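Local coordinates for CELL WALL surface anchor family protein (Streptococcus pneumoniae, PDB 2WW8) that serves as the adhesin of the pneumococcal pilus and probably recognises host cells through an integrin-like, metal-binding domain, at residues 229-234 and 337-342; 92-97 and 119-124. All blocks are in the same frame, centred on the assembly; numbering follows the deposited sequence.

Contact 1 of 2, residues 229-234 and 337-342; sequences ILLDNS and KVPTEA. With MG (magnesium ion), chain B.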
loop_
_atom_site.group_PDB
_atom_site.type_symbol
_atom_site.label_atom_id
_atom_site.label_comp_id
_atom_site.label_asym_id
_atom_site.label_seq_id
_atom_site.Cartn_x
_atom_site.Cartn_y
_atom_site.Cartn_z
ATOM N N ILE A 229 -22.309 -16.477 22.061
ATOM C CA ILE A 229 -23.182 -16.657 20.859
ATOM C C ILE A 229 -23.632 -18.107 20.783
ATOM O O ILE A 229 -22.773 -18.993 20.843
ATOM C CB ILE A 229 -22.436 -16.293 19.597
ATOM C CG1 ILE A 229 -22.117 -14.816 19.678
ATOM C CG2 ILE A 229 -23.241 -16.677 18.320
ATOM C CD1 ILE A 229 -21.247 -14.309 18.556
ATOM N N LEU A 230 -24.936 -18.350 20.711
ATOM C CA LEU A 230 -25.412 -19.723 20.589
ATOM C C LEU A 230 -25.896 -19.887 19.168
ATOM O O LEU A 230 -26.678 -19.074 18.704
ATOM C CB LEU A 230 -26.678 -19.984 21.413
ATOM C CG LEU A 230 -26.606 -19.869 22.934
ATOM C CD1 LEU A 230 -27.957 -20.177 23.575
ATOM C CD2 LEU A 230 -25.577 -20.914 23.375
ATOM N N LEU A 231 -25.442 -20.926 18.486
ATOM C CA LEU A 231 -25.715 -20.991 17.066
ATOM C C LEU A 231 -26.274 -22.398 16.717
ATOM O O LEU A 231 -25.586 -23.409 16.920
ATOM C CB LEU A 231 -24.408 -20.760 16.319
ATOM C CG LEU A 231 -24.484 -20.970 14.783
ATOM C CD1 LEU A 231 -25.536 -20.059 14.125
ATOM C CD2 LEU A 231 -23.052 -20.720 14.130
ATOM N N ASP A 232 -27.520 -22.430 16.266
ATOM C CA ASP A 232 -28.204 -23.658 15.816
ATOM C C ASP A 232 -27.521 -24.227 14.564
ATOM O O ASP A 232 -27.333 -23.545 13.542
ATOM C CB ASP A 232 -29.710 -23.271 15.670
ATOM C CG ASP A 232 -30.641 -24.386 15.170
ATOM O OD1 ASP A 232 -30.188 -25.405 14.596
ATOM O OD2 ASP A 232 -31.862 -24.146 15.389
ATOM N N ASN A 233 -27.087 -25.489 14.647
ATOM C CA ASN A 233 -26.482 -26.172 13.481
ATOM C C ASN A 233 -27.323 -27.444 13.168
ATOM O O ASN A 233 -26.770 -28.458 12.708
ATOM C CB ASN A 233 -25.005 -26.499 13.730
ATOM C CG ASN A 233 -24.220 -26.915 12.460
ATOM O OD1 ASN A 233 -23.592 -27.964 12.484
ATOM N ND2 ASN A 233 -24.283 -26.162 11.386
ATOM N N SER A 234 -28.635 -27.398 13.429
ATOM C CA SER A 234 -29.539 -28.524 13.164
ATOM C C SER A 234 -29.600 -28.784 11.615
ATOM O O SER A 234 -29.211 -27.931 10.801
ATOM C CB SER A 234 -30.943 -28.270 13.754
ATOM O OG SER A 234 -31.459 -27.101 13.110
ATOM N N LYS A 337 -13.978 -21.721 13.746
ATOM C CA LYS A 337 -14.810 -22.825 14.245
ATOM C C LYS A 337 -16.266 -22.618 13.951
ATOM O O LYS A 337 -17.061 -23.580 14.060
ATOM C CB LYS A 337 -14.626 -23.002 15.762
ATOM C CG LYS A 337 -13.273 -23.737 15.848
ATOM C CD LYS A 337 -12.836 -23.958 17.246
ATOM C CE LYS A 337 -13.231 -25.367 17.626
ATOM N NZ LYS A 337 -12.945 -25.518 19.116
ATOM N N VAL A 338 -16.633 -21.374 13.632
ATOM C CA VAL A 338 -18.013 -21.076 13.224
ATOM C C VAL A 338 -18.358 -21.944 11.981
ATOM O O VAL A 338 -17.671 -21.824 11.003
ATOM C CB VAL A 338 -18.218 -19.591 12.912
ATOM C CG1 VAL A 338 -19.659 -19.385 12.470
ATOM C CG2 VAL A 338 -17.922 -18.706 14.160
ATOM N N PRO A 339 -19.418 -22.785 12.025
ATOM C CA PRO A 339 -19.758 -23.621 10.888
ATOM C C PRO A 339 -20.419 -22.760 9.783
ATOM O O PRO A 339 -21.188 -21.837 10.121
ATOM C CB PRO A 339 -20.783 -24.603 11.483
ATOM C CG PRO A 339 -21.477 -23.794 12.547
ATOM C CD PRO A 339 -20.353 -22.979 13.149
ATOM N N THR A 340 -20.154 -23.088 8.519
ATOM C CA THR A 340 -20.951 -22.499 7.409
ATOM C C THR A 340 -21.729 -23.550 6.594
ATOM O O THR A 340 -22.199 -23.266 5.476
ATOM C CB THR A 340 -20.053 -21.698 6.429
ATOM O OG1 THR A 340 -18.967 -22.543 6.016
ATOM C CG2 THR A 340 -19.525 -20.454 7.130
ATOM N N GLU A 341 -21.819 -24.754 7.166
ATOM C CA GLU A 341 -22.559 -25.880 6.574
ATOM C C GLU A 341 -23.231 -26.571 7.735
ATOM O O GLU A 341 -22.767 -26.428 8.893
ATOM C CB GLU A 341 -21.571 -26.894 5.949
ATOM C CG GLU A 341 -20.536 -26.303 4.971
ATOM C CD GLU A 341 -21.099 -25.917 3.600
ATOM O OE1 GLU A 341 -22.247 -26.295 3.238
ATOM O OE2 GLU A 341 -20.375 -25.226 2.852
ATOM N N ALA A 342 -24.261 -27.350 7.421
ATOM C CA ALA A 342 -24.893 -28.289 8.315
ATOM C C ALA A 342 -25.008 -29.604 7.524
ATOM O O ALA A 342 -24.630 -29.696 6.367
ATOM C CB ALA A 342 -26.287 -27.763 8.744
HETATM MG MG MG B . -33.543 -26.502 12.860
HETATM O O HOH W 1 -33.624 -26.014 14.885
HETATM O O HOH W 2 -34.165 -28.434 12.948
HETATM O O HOH W 3 -35.510 -26.055 12.291
#

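Contact 2 of 2, residues 92-97 and 119-124; sequences SNIKPG and VEVEKN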
loop_
_atom_site.group_PDB
_atom_site.type_symbol
_atom_site.label_atom_id
_atom_site.label_comp_id
_atom_site.label_asym_id
_atom_site.label_seq_id
_atom_site.Cartn_x
_atom_site.Cartn_y
_atom_site.Cartn_z
ATOM N N SER A 92 35.906 23.396 -10.625
ATOM C CA SER A 92 34.947 22.829 -9.669
ATOM C C SER A 92 34.729 23.752 -8.466
ATOM O O SER A 92 35.433 24.749 -8.317
ATOM C CB SER A 92 35.523 21.521 -9.126
ATOM O OG SER A 92 35.671 20.578 -10.166
ATOM N N ASN A 93 33.775 23.445 -7.591
ATOM C CA ASN A 93 33.707 24.123 -6.301
ATOM C C ASN A 93 33.770 25.651 -6.288
ATOM O O ASN A 93 34.429 26.279 -5.449
ATOM C CB ASN A 93 34.776 23.537 -5.391
ATOM C CG ASN A 93 34.503 22.093 -5.103
ATOM O OD1 ASN A 93 34.618 21.237 -5.978
ATOM N ND2 ASN A 93 34.096 21.813 -3.872
ATOM N N ILE A 94 33.054 26.243 -7.237
ATOM C CA ILE A 94 33.081 27.679 -7.434
ATOM C C ILE A 94 32.008 28.286 -6.540
ATOM O O ILE A 94 30.857 27.845 -6.510
ATOM C CB ILE A 94 32.904 28.062 -8.924
ATOM C CG1 ILE A 94 33.805 27.210 -9.828
ATOM C CG2 ILE A 94 33.128 29.558 -9.126
ATOM C CD1 ILE A 94 33.335 27.105 -11.278
ATOM N N LYS A 95 32.410 29.308 -5.801
ATOM C CA LYS A 95 31.546 29.926 -4.820
ATOM C C LYS A 95 30.661 30.942 -5.513
ATOM O O LYS A 95 31.049 31.507 -6.530
ATOM C CB LYS A 95 32.388 30.599 -3.745
ATOM C CG LYS A 95 33.239 29.604 -2.982
ATOM C CD LYS A 95 34.326 30.358 -2.252
ATOM C CE LYS A 95 35.135 29.452 -1.337
ATOM N NZ LYS A 95 36.471 30.093 -1.234
ATOM N N PRO A 96 29.448 31.147 -4.979
ATOM C CA PRO A 96 28.545 32.228 -5.376
ATOM C C PRO A 96 29.289 33.520 -5.755
ATOM O O PRO A 96 30.286 33.840 -5.118
ATOM C CB PRO A 96 27.729 32.451 -4.096
ATOM C CG PRO A 96 27.700 31.088 -3.426
ATOM C CD PRO A 96 28.836 30.257 -3.974
ATOM N N GLY A 97 28.831 34.259 -6.764
ATOM C CA GLY A 97 29.496 35.491 -7.181
ATOM C C GLY A 97 29.730 35.611 -8.677
ATOM O O GLY A 97 29.204 34.820 -9.472
ATOM N N VAL A 119 31.422 34.838 -15.759
ATOM C CA VAL A 119 30.878 33.619 -15.167
ATOM C C VAL A 119 30.224 33.952 -13.819
ATOM O O VAL A 119 30.919 34.174 -12.814
ATOM C CB VAL A 119 31.959 32.506 -15.000
ATOM C CG1 VAL A 119 31.413 31.289 -14.233
ATOM C CG2 VAL A 119 32.548 32.091 -16.341
ATOM N N GLU A 120 28.890 34.001 -13.815
ATOM C CA GLU A 120 28.101 34.128 -12.584
ATOM C C GLU A 120 27.688 32.768 -11.986
ATOM O O GLU A 120 27.155 31.893 -12.688
ATOM C CB GLU A 120 26.906 35.075 -12.767
ATOM C CG GLU A 120 26.019 34.779 -13.977
ATOM C CD GLU A 120 24.534 34.993 -13.680
ATOM O OE1 GLU A 120 24.239 35.913 -12.881
ATOM O OE2 GLU A 120 23.669 34.257 -14.227
ATOM N N VAL A 121 27.995 32.596 -10.702
ATOM C CA VAL A 121 27.497 31.477 -9.893
ATOM C C VAL A 121 26.481 32.005 -8.865
ATOM O O VAL A 121 26.816 32.838 -8.005
ATOM C CB VAL A 121 28.619 30.633 -9.239
ATOM C CG1 VAL A 121 28.037 29.448 -8.490
ATOM C CG2 VAL A 121 29.571 30.109 -10.290
ATOM N N GLU A 122 25.238 31.531 -8.995
ATOM C CA GLU A 122 24.134 31.909 -8.110
ATOM C C GLU A 122 24.282 31.300 -6.716
ATOM O O GLU A 122 25.010 30.317 -6.546
ATOM C CB GLU A 122 22.809 31.423 -8.691
ATOM C CG GLU A 122 22.455 31.884 -10.086
ATOM C CD GLU A 122 21.703 33.184 -10.061
ATOM O OE1 GLU A 122 20.526 33.205 -9.636
ATOM O OE2 GLU A 122 22.317 34.189 -10.478
ATOM N N LYS A 123 23.571 31.865 -5.739
ATOM C CA LYS A 123 23.521 31.298 -4.388
ATOM C C LYS A 123 23.236 29.787 -4.286
ATOM O O LYS A 123 23.732 29.164 -3.350
ATOM C CB LYS A 123 22.569 32.088 -3.485
ATOM C CG LYS A 123 22.763 33.576 -3.617
ATOM C CD LYS A 123 22.305 34.304 -2.372
ATOM C CE LYS A 123 22.803 35.734 -2.488
ATOM N NZ LYS A 123 21.728 36.716 -2.191
ATOM N N ASN A 124 22.462 29.231 -5.227
ATOM C CA ASN A 124 22.208 27.785 -5.371
ATOM C C ASN A 124 23.160 26.945 -6.246
ATOM O O ASN A 124 22.874 25.779 -6.541
ATOM C CB ASN A 124 20.773 27.569 -5.875
ATOM C CG ASN A 124 20.574 28.009 -7.318
ATOM O OD1 ASN A 124 21.498 28.490 -7.967
ATOM N ND2 ASN A 124 19.359 27.848 -7.827
#

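Contact 1 of 2, residues 229-234 and 337-342
The magnesium site here is a metal ion-dependent adhesion site (MIDAS) of an integrin-like von Willebrand factor A fold, and its DxSxS loop, which leaves strand 225-232, meets the loop after helix 328-337 through Leu231, Asn233 and Ser234. The two segments run within 15° of each other end to end, yet they do not pair as strands: the one hydrogen bond between them comes from a side chain. Asn233 CB points toward the 337-342 loop, and chi1 of -167°, with CG anti to the backbone N, carries the amide on to Glu341, where Asn233 ND2 donates to Glu341 O at 2.9 Å. The N-H...O angle of 163° is nearly straight, and the acceptor lies close to the amide plane, whereas the donor stands tilted from the plane of the accepting carbonyl. The Asn233 side chain runs antiparallel to the Pro339 ring beside it, ND2 of Asn233 lying 3.8 Å from Pro339 CB. Leu231 instead meets the CD/CG edge of the pyrrolidine, with Leu231 CD2 3.7 Å from Pro339 CD, and Val338 CG1 touches the same methyl. The methyl of Ala342 packs against both ND2 of Asn233 and the carbonyl O of Ser234.

On the metal side, Asp232 acts from the second shell. Asp232 OD1 accepts from Ser234 N in an Asx turn and, through its syn lone pair, from Ser234 OG at 2.6 Å; the first bond fixes the backbone of the turn, the second the hydroxyl. OD2 is gripped by Thr386 OG1 and the backbone N of Asp387, and it also accepts from water 1. Ser236 and Asp387 complete the coordination shell with three waters. Ser234 OG itself binds the magnesium ion at 2.2 Å.

Contact 2 of 2, residues 92-97 and 119-124
Val121 carries CG1 anti to its own N (chi1 -177°) and CG2 beside the backbone N, anti to the carbonyl carbon, while in Ile94 chi1 of -47° sets CG1 beside the backbone N and leaves CG2 anti to it; this is the branch that meets Val121. The methyls Ile94 CG2 and Val121 CG2 lie 3.8 Å apart, the two side chains crossing at about a right angle. Val121 CG1 lies instead against the carbonyl O of Ile94, at 3.8 Å, and CB rests near Lys95 O, so the valine packs on backbone as well as on side chain.

Gly97 and Val121 form an antiparallel hydrogen-bonded pair. Gly97 N donates to Val121 O at 2.8 Å; Val121 N returns a bond of the same length to Gly97 O. Two CA-H...O contacts flank the pair: Pro96 CA approaches Val121 O at 3.2 Å, and Glu120 CA approaches Gly97 O at 3.4 Å. Each of these carbonyl oxygens thus receives one N-H and one C-H.

The contact lies within a prealbumin-like domain of CNA-B type. The chain turns a corner at Asn93, where Asn93 and Ile94 together face Gly48 in a G1 beta bulge, and passes from strand 88-94 of one sheet to strand 97-105 of the other. Tyr99 on strand 97-105 touches Ile94 and Val119, and strand 127-129 borders strand 116-121 through Thr127, which touches Val121, and Thr128, bonded to the Glu120 backbone.

Overall arrangement
From the N terminus the chain first reaches contact 2, which closes a short loop: 21 residues, ten of them strand, separate segments 92-97 and 119-124. It ties the corner between two sheets of the prealbumin-like domain to the strand that returns beside it. Contact 1 follows in series, neither nested with contact 2 nor crossing it. Its segments, 229-234 and 337-342, are separated by 102 residues, including helix 247-263 and strand 269-275, and it joins the central parallel sheet to the loop after helix 328-337. The centres stand 78 Å apart, on opposite sides of the chain's centre, with nearest atoms about 63 Å apart, as suits an elongated, multidomain adhesin.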